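Local coordinates for protein quinoline 2-oxidoreductase large subunit (Pseudomonas putida, PDB 1T3Q) that forms the molybdenum-pterin cytosine dinucleotide subunit of a molybdenum hydroxylase that oxidises quinoline at carbon 2, at residues P397-I400 against R401-V405; S122-A125 against I126-A130; R472-F476 against L477-T481; E647-A650 against S651-A654; V564-R567 against V568-L571. One frame throughout, in Å; residues are numbered along the deposited sequence.

All five contacts are local ones, between neighbours along a helix or round a turn, and none touches another. Interactions 1, 2 and 5 each hold a helical stretch by backbone bonds and salt bridges: 397-405 touched by no other subunit and packed among elements of its own chain, 122-130 where the two other subunits dock, and 564-571 on a long helix facing a bound glycerol. Interactions 3 and 4 instead turn the chain, one at a helix end and one at the tip of a beta hairpin. Interaction 3, nearest the chain's centre and the molybdenum, relies on main-chain bonds and apolar side chains; the other four lie far out, and interaction 4, which also meets the medium subunit, gathers its turn round a single carboxylate.

Interaction 1: residues P397-I400 against R401-V405; sequences PFEI and RRRNV
Glu399 joins Arg402 and Arg403 in a local salt-bridge network on the short helix 397-402, which packs against helices 375-393 and 426-437 and strand 454-467. Its CG is anti to the backbone N (chi1 180°) and the chain bends at the next bond, which brings the carboxylate over the following turn. OE2 uses its anti lone pair to take Arg403 NE at 2.7 Å, almost in the guanidinium plane, although the two flat groups are turned 72° against each other. OE1 receives Arg402 NH1 at 3.1 Å, also from the anti side but out of the carboxylate plane, while Arg402 NH2 pairs with Glu434. These are the i to i+3 and i to i+4 spacings of helical ion pairs. Arg401 serves the buried side: its extended chain carries NH1 back to Pro397 O at 2.8 Å, with the oxygen in the guanidinium plane but the nitrogen above that of the carbonyl. Glu383 and Asp387 of helix 375-393 grip the same guanidinium, and probably balance its charge. One turn on, Asn404 ND2 donates to Ile400 O at 2.8 Å, and Asn404 OD1 accepts from Phe312 N.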
loop_
_atom_site.group_PDB
_atom_site.type_symbol
_atom_site.label_atom_id
_atom_site.label_comp_id
_atom_site.label_asym_id
_atom_site.label_seq_id
_atom_site.Cartn_x
_atom_site.Cartn_y
_atom_site.Cartn_z
ATOM N N PRO B 397 -31.220 2.065 -48.612
ATOM C CA PRO B 397 -30.672 1.106 -47.647
ATOM C C PRO B 397 -31.547 1.001 -46.399
ATOM O O PRO B 397 -31.534 -0.012 -45.702
ATOM C CB PRO B 397 -29.279 1.670 -47.350
ATOM C CG PRO B 397 -29.442 3.149 -47.604
ATOM C CD PRO B 397 -30.276 3.168 -48.862
ATOM N N PHE B 398 -32.306 2.055 -46.116
ATOM C CA PHE B 398 -33.181 2.044 -44.958
ATOM C C PHE B 398 -34.423 1.204 -45.233
ATOM O O PHE B 398 -34.878 0.458 -44.369
ATOM C CB PHE B 398 -33.597 3.470 -44.582
ATOM C CG PHE B 398 -32.439 4.389 -44.352
ATOM C CD1 PHE B 398 -31.984 5.224 -45.368
ATOM C CD2 PHE B 398 -31.773 4.392 -43.133
ATOM C CE1 PHE B 398 -30.872 6.050 -45.173
ATOM C CE2 PHE B 398 -30.662 5.214 -42.927
ATOM C CZ PHE B 398 -30.213 6.042 -43.953
ATOM N N GLU B 399 -34.955 1.321 -46.444
ATOM C CA GLU B 399 -36.160 0.589 -46.828
ATOM C C GLU B 399 -35.953 -0.924 -46.894
ATOM O O GLU B 399 -36.800 -1.684 -46.429
ATOM C CB GLU B 399 -36.678 1.108 -48.176
ATOM C CG GLU B 399 -37.943 0.415 -48.708
ATOM C CD GLU B 399 -39.105 0.439 -47.727
ATOM O OE1 GLU B 399 -39.273 1.449 -47.011
ATOM O OE2 GLU B 399 -39.866 -0.551 -47.682
ATOM N N ILE B 400 -34.840 -1.374 -47.468
ATOM C CA ILE B 400 -34.622 -2.814 -47.548
ATOM C C ILE B 400 -34.510 -3.417 -46.146
ATOM O O ILE B 400 -34.887 -4.574 -45.928
ATOM C CB ILE B 400 -33.373 -3.172 -48.384
ATOM C CG1 ILE B 400 -33.402 -4.669 -48.720
ATOM C CG2 ILE B 400 -32.095 -2.821 -47.623
ATOM C CD1 ILE B 400 -32.405 -5.083 -49.785
ATOM N N ARG B 401 -34.007 -2.636 -45.193
ATOM C CA ARG B 401 -33.887 -3.116 -43.824
ATOM C C ARG B 401 -35.254 -3.187 -43.140
ATOM O O ARG B 401 -35.521 -4.120 -42.387
ATOM C CB ARG B 401 -32.908 -2.237 -43.033
ATOM C CG ARG B 401 -31.451 -2.487 -43.425
ATOM C CD ARG B 401 -30.489 -1.538 -42.726
ATOM N NE ARG B 401 -29.085 -1.892 -42.953
ATOM C CZ ARG B 401 -28.411 -1.676 -44.079
ATOM N NH1 ARG B 401 -29.000 -1.097 -45.117
ATOM N NH2 ARG B 401 -27.131 -2.032 -44.160
ATOM N N ARG B 402 -36.124 -2.215 -43.407
ATOM C CA ARG B 402 -37.465 -2.228 -42.819
ATOM C C ARG B 402 -38.210 -3.500 -43.212
ATOM O O ARG B 402 -39.018 -4.020 -42.448
ATOM C CB ARG B 402 -38.301 -1.044 -43.306
ATOM C CG ARG B 402 -37.809 0.312 -42.874
ATOM C CD ARG B 402 -38.851 1.376 -43.192
ATOM N NE ARG B 402 -38.347 2.700 -42.851
ATOM C CZ ARG B 402 -37.765 3.521 -43.716
ATOM N NH1 ARG B 402 -37.621 3.163 -44.984
ATOM N NH2 ARG B 402 -37.303 4.692 -43.301
ATOM N N ARG B 403 -37.939 -3.990 -44.416
ATOM C CA ARG B 403 -38.607 -5.182 -44.925
ATOM C C ARG B 403 -38.060 -6.503 -44.398
ATOM O O ARG B 403 -38.625 -7.561 -44.675
ATOM C CB ARG B 403 -38.551 -5.185 -46.456
ATOM C CG ARG B 403 -39.159 -3.943 -47.078
ATOM C CD ARG B 403 -39.075 -3.968 -48.588
ATOM N NE ARG B 403 -39.658 -2.764 -49.170
ATOM C CZ ARG B 403 -39.865 -2.585 -50.468
ATOM N NH1 ARG B 403 -40.403 -1.456 -50.903
ATOM N NH2 ARG B 403 -39.536 -3.536 -51.333
ATOM N N ASN B 404 -36.973 -6.453 -43.636
ATOM C CA ASN B 404 -36.378 -7.679 -43.112
ATOM C C ASN B 404 -36.129 -7.690 -41.612
ATOM O O ASN B 404 -35.848 -8.736 -41.027
ATOM C CB ASN B 404 -35.071 -7.955 -43.847
ATOM C CG ASN B 404 -35.293 -8.315 -45.297
ATOM O OD1 ASN B 404 -35.735 -9.423 -45.609
ATOM N ND2 ASN B 404 -35.005 -7.377 -46.195
ATOM N N VAL B 405 -36.237 -6.526 -40.985
ATOM C CA VAL B 405 -35.995 -6.414 -39.555
ATOM C C VAL B 405 -37.100 -7.037 -38.709
ATOM O O VAL B 405 -38.255 -7.112 -39.134
ATOM C CB VAL B 405 -35.844 -4.924 -39.150
ATOM C CG1 VAL B 405 -37.186 -4.211 -39.263
ATOM C CG2 VAL B 405 -35.306 -4.817 -37.758
#

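Interaction 2: residues S122-A125 against I126-A130; sequences SSRA and IAEDA
A serine N-cap opens helix 124-131 of the a/b hammerhead region: Ser123 OG accepts from Ile126 N at 3.0 Å, with a nearly straight angle of 163°. The hydroxyl gets there because it sits between the backbone N and the carbonyl carbon (chi1 79°), turned toward the open first turn. Ser123 O then takes Ala127 N in the first regular helical bond. Ile126 lies back over the cap, its CG1 3.3 Å from Ser123 OG and its CD1 equally near Ser122 OG, so that both hydroxyls have a hydrocarbon neighbour.

One turn round, Arg124 and Glu128 form an i to i+4 salt bridge. Arg124 NE points straight at Glu128 OE1 over 2.9 Å; the oxygen lies in the guanidinium plane but is met from above its own carboxylate plane, the two groups being inclined by 63°. Arg124 NH2 adds a weak bond to the same oxygen and also pairs with Glu287. An alanine here would remove the guanidinium, and is likely to leave Glu128 OE1 and Glu287 each without this positive mate. Glu128 is further held by the backbone N atoms of Met1 and Lys2 of the medium subunit, and Asp129 bridges Arg43 of that subunit and Arg28 of the small subunit. The arrangement is that of a serine-capped helix start directly following a sheet strand, 115-121, with its next turn given over to a subunit interface.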
loop_
_atom_site.group_PDB
_atom_site.type_symbol
_atom_site.label_atom_id
_atom_site.label_comp_id
_atom_site.label_asym_id
_atom_site.label_seq_id
_atom_site.Cartn_x
_atom_site.Cartn_y
_atom_site.Cartn_z
ATOM N N SER B 122 18.667 -4.705 -11.916
ATOM C CA SER B 122 18.459 -3.502 -11.111
ATOM C C SER B 122 17.675 -2.405 -11.819
ATOM O O SER B 122 17.078 -1.545 -11.170
ATOM C CB SER B 122 19.813 -2.949 -10.659
ATOM O OG SER B 122 20.612 -2.646 -11.785
ATOM N N SER B 123 17.684 -2.425 -13.148
ATOM C CA SER B 123 16.949 -1.440 -13.933
ATOM C C SER B 123 16.519 -2.088 -15.233
ATOM O O SER B 123 17.096 -3.094 -15.649
ATOM C CB SER B 123 17.820 -0.219 -14.246
ATOM O OG SER B 123 18.704 -0.490 -15.320
ATOM N N ARG B 124 15.502 -1.521 -15.871
ATOM C CA ARG B 124 15.018 -2.047 -17.138
ATOM C C ARG B 124 16.108 -1.927 -18.208
ATOM O O ARG B 124 16.287 -2.826 -19.029
ATOM C CB ARG B 124 13.758 -1.284 -17.568
ATOM C CG ARG B 124 13.316 -1.527 -18.997
ATOM C CD ARG B 124 12.838 -2.950 -19.243
ATOM N NE ARG B 124 12.400 -3.084 -20.628
ATOM C CZ ARG B 124 11.277 -3.685 -21.014
ATOM N NH1 ARG B 124 10.463 -4.225 -20.120
ATOM N NH2 ARG B 124 10.959 -3.723 -22.300
ATOM N N ALA B 125 16.845 -0.820 -18.188
ATOM C CA ALA B 125 17.904 -0.607 -19.171
ATOM C C ALA B 125 18.988 -1.678 -19.069
ATOM O O ALA B 125 19.457 -2.194 -20.086
ATOM C CB ALA B 125 18.522 0.773 -18.991
ATOM N N ILE B 126 19.384 -2.006 -17.845
ATOM C CA ILE B 126 20.414 -3.018 -17.627
ATOM C C ILE B 126 19.892 -4.406 -17.985
ATOM O O ILE B 126 20.640 -5.242 -18.494
ATOM C CB ILE B 126 20.915 -3.001 -16.165
ATOM C CG1 ILE B 126 21.676 -1.695 -15.903
ATOM C CG2 ILE B 126 21.830 -4.205 -15.898
ATOM C CD1 ILE B 126 22.188 -1.548 -14.479
ATOM N N ALA B 127 18.610 -4.656 -17.731
ATOM C CA ALA B 127 18.035 -5.955 -18.065
ATOM C C ALA B 127 18.100 -6.114 -19.574
ATOM O O ALA B 127 18.362 -7.207 -20.084
ATOM C CB ALA B 127 16.590 -6.043 -17.583
ATOM N N GLU B 128 17.849 -5.020 -20.290
ATOM C CA GLU B 128 17.902 -5.051 -21.747
ATOM C C GLU B 128 19.345 -5.231 -22.204
ATOM O O GLU B 128 19.605 -5.960 -23.162
ATOM C CB GLU B 128 17.312 -3.768 -22.342
ATOM C CG GLU B 128 15.786 -3.689 -22.242
ATOM C CD GLU B 128 15.219 -2.410 -22.841
ATOM O OE1 GLU B 128 13.976 -2.281 -22.909
ATOM O OE2 GLU B 128 16.011 -1.532 -23.242
ATOM N N ASP B 129 20.285 -4.573 -21.526
ATOM C CA ASP B 129 21.692 -4.721 -21.890
ATOM C C ASP B 129 22.048 -6.208 -21.824
ATOM O O ASP B 129 22.608 -6.764 -22.767
ATOM C CB ASP B 129 22.616 -3.967 -20.923
ATOM C CG ASP B 129 22.476 -2.454 -21.012
ATOM O OD1 ASP B 129 22.083 -1.934 -22.077
ATOM O OD2 ASP B 129 22.789 -1.781 -20.007
ATOM N N ALA B 130 21.714 -6.841 -20.701
ATOM C CA ALA B 130 22.009 -8.257 -20.486
ATOM C C ALA B 130 21.307 -9.177 -21.476
ATOM O O ALA B 130 21.880 -10.178 -21.914
ATOM C CB ALA B 130 21.647 -8.653 -19.058
#

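Interaction 3: residues R472-F476 against L477-T481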
loop_
_atom_site.group_PDB
_atom_site.type_symbol
_atom_site.label_atom_id
_atom_site.label_comp_id
_atom_site.label_asym_id
_atom_site.label_seq_id
_atom_site.Cartn_x
_atom_site.Cartn_y
_atom_site.Cartn_z
ATOM N N ARG B 472 -25.977 -17.419 -19.455
ATOM C CA ARG B 472 -26.958 -17.586 -20.525
ATOM C C ARG B 472 -26.429 -17.120 -21.875
ATOM O O ARG B 472 -26.635 -17.777 -22.894
ATOM C CB ARG B 472 -28.252 -16.823 -20.193
ATOM C CG ARG B 472 -29.166 -17.430 -19.112
ATOM C CD ARG B 472 -28.582 -18.629 -18.377
ATOM N NE ARG B 472 -28.366 -19.772 -19.260
ATOM C CZ ARG B 472 -27.762 -20.898 -18.891
ATOM N NH1 ARG B 472 -27.606 -21.881 -19.763
ATOM N N THR B 473 -25.745 -15.984 -21.894
ATOM C CA THR B 473 -25.220 -15.480 -23.148
ATOM C C THR B 473 -24.092 -16.357 -23.673
ATOM O O THR B 473 -24.009 -16.613 -24.872
ATOM C CB THR B 473 -24.723 -14.029 -23.001
ATOM O OG1 THR B 473 -25.831 -13.187 -22.663
ATOM C CG2 THR B 473 -24.105 -13.541 -24.305
ATOM N N LEU B 474 -23.228 -16.825 -22.779
ATOM C CA LEU B 474 -22.120 -17.666 -23.203
ATOM C C LEU B 474 -22.640 -18.977 -23.790
ATOM O O LEU B 474 -22.046 -19.517 -24.727
ATOM C CB LEU B 474 -21.160 -17.897 -22.034
ATOM C CG LEU B 474 -20.547 -16.571 -21.555
ATOM C CD1 LEU B 474 -19.645 -16.798 -20.364
ATOM C CD2 LEU B 474 -19.767 -15.931 -22.694
ATOM N N SER B 475 -23.755 -19.478 -23.258
ATOM C CA SER B 475 -24.364 -20.700 -23.783
ATOM C C SER B 475 -24.876 -20.416 -25.189
ATOM O O SER B 475 -24.631 -21.189 -26.114
ATOM C CB SER B 475 -25.539 -21.158 -22.913
ATOM O OG SER B 475 -25.091 -21.760 -21.711
ATOM N N PHE B 476 -25.590 -19.302 -25.343
ATOM C CA PHE B 476 -26.127 -18.910 -26.642
ATOM C C PHE B 476 -25.020 -18.786 -27.689
ATOM O O PHE B 476 -25.208 -19.163 -28.846
ATOM C CB PHE B 476 -26.866 -17.568 -26.541
ATOM C CG PHE B 476 -27.113 -16.919 -27.874
ATOM C CD1 PHE B 476 -28.025 -17.463 -28.770
ATOM C CD2 PHE B 476 -26.375 -15.804 -28.265
ATOM C CE1 PHE B 476 -28.197 -16.914 -30.041
ATOM C CE2 PHE B 476 -26.535 -15.246 -29.531
ATOM C CZ PHE B 476 -27.449 -15.805 -30.424
ATOM N N LEU B 477 -23.872 -18.256 -27.276
ATOM C CA LEU B 477 -22.738 -18.067 -28.172
ATOM C C LEU B 477 -21.977 -19.353 -28.486
ATOM O O LEU B 477 -21.046 -19.345 -29.289
ATOM C CB LEU B 477 -21.765 -17.033 -27.587
ATOM C CG LEU B 477 -22.261 -15.586 -27.494
ATOM C CD1 LEU B 477 -21.172 -14.717 -26.879
ATOM C CD2 LEU B 477 -22.630 -15.079 -28.879
ATOM N N GLY B 478 -22.358 -20.450 -27.845
ATOM C CA GLY B 478 -21.682 -21.711 -28.104
ATOM C C GLY B 478 -20.366 -21.888 -27.367
ATOM O O GLY B 478 -19.554 -22.738 -27.729
ATOM N N THR B 479 -20.152 -21.083 -26.331
ATOM C CA THR B 479 -18.942 -21.168 -25.528
ATOM C C THR B 479 -19.403 -21.310 -24.082
ATOM O O THR B 479 -19.193 -20.420 -23.255
ATOM C CB THR B 479 -18.074 -19.898 -25.675
ATOM O OG1 THR B 479 -18.828 -18.749 -25.270
ATOM C CG2 THR B 479 -17.630 -19.721 -27.124
ATOM N N PRO B 480 -20.046 -22.444 -23.761
ATOM C CA PRO B 480 -20.553 -22.713 -22.412
ATOM C C PRO B 480 -19.584 -22.372 -21.292
ATOM O O PRO B 480 -18.454 -22.864 -21.241
ATOM C CB PRO B 480 -20.930 -24.198 -22.465
ATOM C CG PRO B 480 -20.119 -24.739 -23.606
ATOM C CD PRO B 480 -20.180 -23.637 -24.614
ATOM N N THR B 481 -20.051 -21.512 -20.394
ATOM C CA THR B 481 -19.264 -21.061 -19.259
ATOM C C THR B 481 -20.210 -20.474 -18.219
ATOM O O THR B 481 -21.073 -19.669 -18.554
ATOM C CB THR B 481 -18.284 -19.936 -19.669
ATOM O OG1 THR B 481 -17.528 -20.339 -20.816
ATOM C CG2 THR B 481 -17.338 -19.611 -18.524
HETATM O O HOH W 1 -22.987 -21.066 -20.385
#
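Leu474 O is the backbone acceptor that draws the chain back over the end of helix 471-476: Thr479 N reaches it at 2.9 Å, nearly along the C=O axis. Beside this bond Gly478 N donates to Ser475 O at 3.0 Å, coming from well above the carbonyl plane, and Leu477 N keeps an ordinary helical bond to Thr473 O. Side chains close round these bonds. Leu474 CD1 presses on Thr481 CB at 3.5 Å, tighter than usual for two carbons, while its CD2 lies near Thr479 OG1. Leu477 packs two ways: CD2 meets the Phe476 ring at CD2, 3.9 Å away, and CD1 runs alongside Thr473 CG2, the two side chains pointing in the same direction. With CG anti to its own carbonyl carbon (chi1 -67°), Leu477 leans back over the helix end.

What lets the chain turn is Gly478, whose phi is 81°; a beta carbon there would be jammed against the carbonyl oxygen of Leu477. On the outer side a water ties the returning loop to the helix, accepting from Ser475 OG at 2.6 Å and from Thr481 N. Further out, Leu477 and Thr479 rest on helix 337-342, and the Leu477 side chain lies about 10 Å from the dioxosulfidomolybdenum ion, near the active site but not in contact with it. The paired bonds to Leu474 O and Ser475 O, with glycine at positive phi, make this the Schellman motif that ends many helices.

Interaction 4: residues E647-A650 against S651-A654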
loop_
_atom_site.group_PDB
_atom_site.type_symbol
_atom_site.label_atom_id
_atom_site.label_comp_id
_atom_site.label_asym_id
_atom_site.label_seq_id
_atom_site.Cartn_x
_atom_site.Cartn_y
_atom_site.Cartn_z
ATOM N N GLU B 647 -15.772 10.769 -48.002
ATOM C CA GLU B 647 -15.438 11.471 -49.231
ATOM C C GLU B 647 -14.100 10.936 -49.711
ATOM O O GLU B 647 -13.121 10.948 -48.967
ATOM C CB GLU B 647 -15.322 12.978 -48.984
ATOM C CG GLU B 647 -14.763 13.737 -50.180
ATOM C CD GLU B 647 -14.438 15.184 -49.855
ATOM O OE1 GLU B 647 -15.375 16.002 -49.767
ATOM O OE2 GLU B 647 -13.241 15.496 -49.677
ATOM N N ILE B 648 -14.068 10.460 -50.949
ATOM C CA ILE B 648 -12.850 9.921 -51.532
ATOM C C ILE B 648 -12.397 10.813 -52.686
ATOM O O ILE B 648 -13.184 11.126 -53.573
ATOM C CB ILE B 648 -13.081 8.502 -52.083
ATOM C CG1 ILE B 648 -13.539 7.571 -50.958
ATOM C CG2 ILE B 648 -11.807 7.983 -52.728
ATOM C CD1 ILE B 648 -13.957 6.196 -51.444
ATOM N N ASP B 649 -11.132 11.223 -52.666
ATOM C CA ASP B 649 -10.587 12.066 -53.730
ATOM C C ASP B 649 -10.311 11.174 -54.939
ATOM O O ASP B 649 -9.566 10.204 -54.835
ATOM C CB ASP B 649 -9.283 12.724 -53.270
ATOM C CG ASP B 649 -8.776 13.757 -54.254
ATOM O OD1 ASP B 649 -9.293 14.891 -54.243
ATOM O OD2 ASP B 649 -7.871 13.433 -55.047
ATOM N N ALA B 650 -10.905 11.502 -56.081
ATOM C CA ALA B 650 -10.725 10.698 -57.291
ATOM C C ALA B 650 -9.291 10.632 -57.811
ATOM O O ALA B 650 -8.923 9.681 -58.498
ATOM C CB ALA B 650 -11.649 11.206 -58.395
ATOM N N SER B 651 -8.478 11.629 -57.485
ATOM C CA SER B 651 -7.096 11.655 -57.959
ATOM C C SER B 651 -6.057 11.117 -56.983
ATOM O O SER B 651 -5.082 10.488 -57.399
ATOM C CB SER B 651 -6.707 13.082 -58.361
ATOM O OG SER B 651 -7.442 13.506 -59.494
ATOM N N THR B 652 -6.254 11.359 -55.692
ATOM C CA THR B 652 -5.288 10.911 -54.696
ATOM C C THR B 652 -5.750 9.714 -53.872
ATOM O O THR B 652 -4.962 9.116 -53.140
ATOM C CB THR B 652 -4.932 12.058 -53.741
ATOM O OG1 THR B 652 -6.088 12.412 -52.971
ATOM C CG2 THR B 652 -4.464 13.277 -54.532
ATOM N N TYR B 653 -7.028 9.368 -53.999
ATOM C CA TYR B 653 -7.606 8.238 -53.276
ATOM C C TYR B 653 -7.626 8.469 -51.772
ATOM O O TYR B 653 -7.758 7.529 -50.989
ATOM C CB TYR B 653 -6.838 6.956 -53.599
ATOM C CG TYR B 653 -6.545 6.818 -55.072
ATOM C CD1 TYR B 653 -5.257 7.004 -55.565
ATOM C CD2 TYR B 653 -7.571 6.566 -55.984
ATOM C CE1 TYR B 653 -4.995 6.945 -56.932
ATOM C CE2 TYR B 653 -7.323 6.505 -57.352
ATOM C CZ TYR B 653 -6.032 6.697 -57.819
ATOM O OH TYR B 653 -5.777 6.643 -59.171
ATOM N N ALA B 654 -7.486 9.729 -51.375
ATOM C CA ALA B 654 -7.516 10.080 -49.964
ATOM C C ALA B 654 -8.958 9.913 -49.493
ATOM O O ALA B 654 -9.894 10.314 -50.185
ATOM C CB ALA B 654 -7.058 11.519 -49.775
HETATM O O HOH W 2 -11.092 13.296 -49.921
#
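Asp649 and Thr652 are the tight pair in the turn of a beta hairpin that links the antiparallel strands 636-649 and 655-665. Asp649 CG stands anti to the backbone N (chi1 -172°), which swings the carboxylate across the turn. OD2 takes Thr652 N at 2.7 Å through its anti lone pair, and weaker bonds reach it from Thr652 OG1, 2.9 Å away, and from Ser651 N, the last closing an Asx turn. Thus three donors converge on a single oxygen. Asp649 O meanwhile accepts Tyr653 N at 2.8 Å, and Tyr653 itself takes up left-handed backbone angles, phi 66°, which bring the chain round. An alanine in place of Asp649 would take away the carboxylate and would probably leave Thr652 N, Thr652 OG1 and Ser651 N without this acceptor and cost Lys454 its salt bridge to OD1. The packed side continues outward: Ile648 lies against helix 744-761, while Thr652 packs on Arg274 and Tyr653 on Ser266 of the medium subunit.

The other side is looser. Ser651 is exposed at the crest of the turn, and a water lies between Glu647 OE2 and Ala654 O, within reach of both, although Glu647 is held chiefly by Arg656. Where the strands begin to pair, Ala654 O also meets two protein groups: Asp649 N donates to it in the carbonyl plane at 2.9 Å, and Ile648 CA directs a C-H toward it across 3.3 Å.

Interaction 5: residues V564-R567 against V568-L571. With GOL (glycerol), chain Q.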
loop_
_atom_site.group_PDB
_atom_site.type_symbol
_atom_site.label_atom_id
_atom_site.label_comp_id
_atom_site.label_asym_id
_atom_site.label_seq_id
_atom_site.Cartn_x
_atom_site.Cartn_y
_atom_site.Cartn_z
ATOM N N VAL B 564 -29.337 -5.428 2.552
ATOM C CA VAL B 564 -29.210 -4.514 3.674
ATOM C C VAL B 564 -30.359 -3.508 3.697
ATOM O O VAL B 564 -30.787 -3.075 4.768
ATOM C CB VAL B 564 -27.836 -3.799 3.663
ATOM C CG1 VAL B 564 -26.738 -4.831 3.865
ATOM C CG2 VAL B 564 -27.626 -3.054 2.357
ATOM N N ARG B 565 -30.872 -3.154 2.523
ATOM C CA ARG B 565 -32.000 -2.227 2.444
ATOM C C ARG B 565 -33.190 -2.836 3.187
ATOM O O ARG B 565 -33.860 -2.159 3.963
ATOM C CB ARG B 565 -32.391 -1.961 0.985
ATOM C CG ARG B 565 -33.624 -1.053 0.829
ATOM C CD ARG B 565 -33.864 -0.642 -0.627
ATOM N NE ARG B 565 -34.319 -1.753 -1.457
ATOM C CZ ARG B 565 -34.606 -1.654 -2.751
ATOM N NH1 ARG B 565 -35.016 -2.722 -3.427
ATOM N NH2 ARG B 565 -34.477 -0.491 -3.374
ATOM N N GLU B 566 -33.443 -4.120 2.954
ATOM C CA GLU B 566 -34.553 -4.801 3.614
ATOM C C GLU B 566 -34.419 -4.766 5.132
ATOM O O GLU B 566 -35.405 -4.596 5.835
ATOM C CB GLU B 566 -34.663 -6.253 3.134
ATOM C CG GLU B 566 -35.219 -6.371 1.727
ATOM C CD GLU B 566 -36.634 -5.827 1.630
ATOM O OE1 GLU B 566 -37.030 -5.368 0.536
ATOM O OE2 GLU B 566 -37.353 -5.864 2.655
ATOM N N ARG B 567 -33.198 -4.908 5.640
ATOM C CA ARG B 567 -32.996 -4.883 7.080
ATOM C C ARG B 567 -33.276 -3.490 7.631
ATOM O O ARG B 567 -33.755 -3.344 8.756
ATOM C CB ARG B 567 -31.581 -5.361 7.418
ATOM C CG ARG B 567 -31.426 -6.851 7.142
ATOM C CD ARG B 567 -29.989 -7.347 7.194
ATOM N NE ARG B 567 -29.921 -8.740 6.755
ATOM C CZ ARG B 567 -28.799 -9.370 6.425
ATOM N NH1 ARG B 567 -28.838 -10.634 6.032
ATOM N NH2 ARG B 567 -27.635 -8.735 6.480
ATOM N N VAL B 568 -32.996 -2.466 6.830
ATOM C CA VAL B 568 -33.261 -1.095 7.246
ATOM C C VAL B 568 -34.787 -0.891 7.257
ATOM O O VAL B 568 -35.332 -0.249 8.156
ATOM C CB VAL B 568 -32.591 -0.069 6.282
ATOM C CG1 VAL B 568 -33.121 1.339 6.554
ATOM C CG2 VAL B 568 -31.072 -0.085 6.482
ATOM N N LYS B 569 -35.471 -1.458 6.267
ATOM C CA LYS B 569 -36.930 -1.338 6.180
ATOM C C LYS B 569 -37.603 -2.046 7.359
ATOM O O LYS B 569 -38.592 -1.557 7.906
ATOM C CB LYS B 569 -37.431 -1.923 4.856
ATOM C CG LYS B 569 -37.049 -1.085 3.634
ATOM C CD LYS B 569 -37.152 -1.873 2.330
ATOM C CE LYS B 569 -38.578 -2.318 2.033
ATOM N NZ LYS B 569 -38.670 -3.089 0.753
ATOM N N GLN B 570 -37.058 -3.194 7.751
ATOM C CA GLN B 570 -37.597 -3.959 8.869
ATOM C C GLN B 570 -37.486 -3.188 10.175
ATOM O O GLN B 570 -38.409 -3.182 10.987
ATOM C CB GLN B 570 -36.855 -5.288 9.011
ATOM C CG GLN B 570 -36.985 -6.181 7.803
ATOM C CD GLN B 570 -36.142 -7.431 7.909
ATOM O OE1 GLN B 570 -36.052 -8.207 6.963
ATOM N NE2 GLN B 570 -35.519 -7.632 9.061
ATOM N N LEU B 571 -36.344 -2.548 10.388
ATOM C CA LEU B 571 -36.135 -1.782 11.604
ATOM C C LEU B 571 -37.019 -0.541 11.589
ATOM O O LEU B 571 -37.620 -0.178 12.601
ATOM C CB LEU B 571 -34.665 -1.368 11.727
ATOM C CG LEU B 571 -34.316 -0.522 12.950
ATOM C CD1 LEU B 571 -34.718 -1.275 14.210
ATOM C CD2 LEU B 571 -32.820 -0.217 12.970
HETATM C C1 GOL Q . -33.660 -10.997 6.287
HETATM O O1 GOL Q . -34.402 -9.715 5.669
HETATM C C2 GOL Q . -32.317 -11.052 6.637
HETATM O O2 GOL Q . -32.114 -10.583 7.875
HETATM C C3 GOL Q . -31.676 -11.491 5.713
HETATM O O3 GOL Q . -31.329 -12.081 4.308
HETATM O O HOH W 3 -37.694 -7.510 4.879
#
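The carboxylate of Glu566 is met at both oxygens: Lys569 NZ on the syn side of OE1, 34° out of its plane, at 2.8 Å, and a water at OE2. That water also donates to Gln570 OE1, 2.7 Å away, so the carboxylate and the amide share it. Glycerol, probably from the crystallisation liquor, fills the next place: its O1 donates to Gln570 OE1 at 2.6 Å, and its C2 lies at the edge of the Arg567 guanidinium, in plane, with a weak bond from Arg567 NE to O2. Arg567 NH2 is held by Thr623 O.

Lys569 turns toward Glu566 because its chain is bent at chi3 (63°). Its CD lies 3.9 Å from Arg565 CG, the two side chains running side by side and pointing the same way. All this lies on the long helix 549-576. On its buried side Val564 and Val568 pack on strand 486-491, and Leu571 on helix 602-611. The Arg565 guanidinium is held by Val521 O and Ala8 O, yet Arg565 NE is only 5.1 Å from Lys569 NZ; the i to i+3 ion pair of Glu566 with Lys569 probably offsets part of the repulsion between these two like charges.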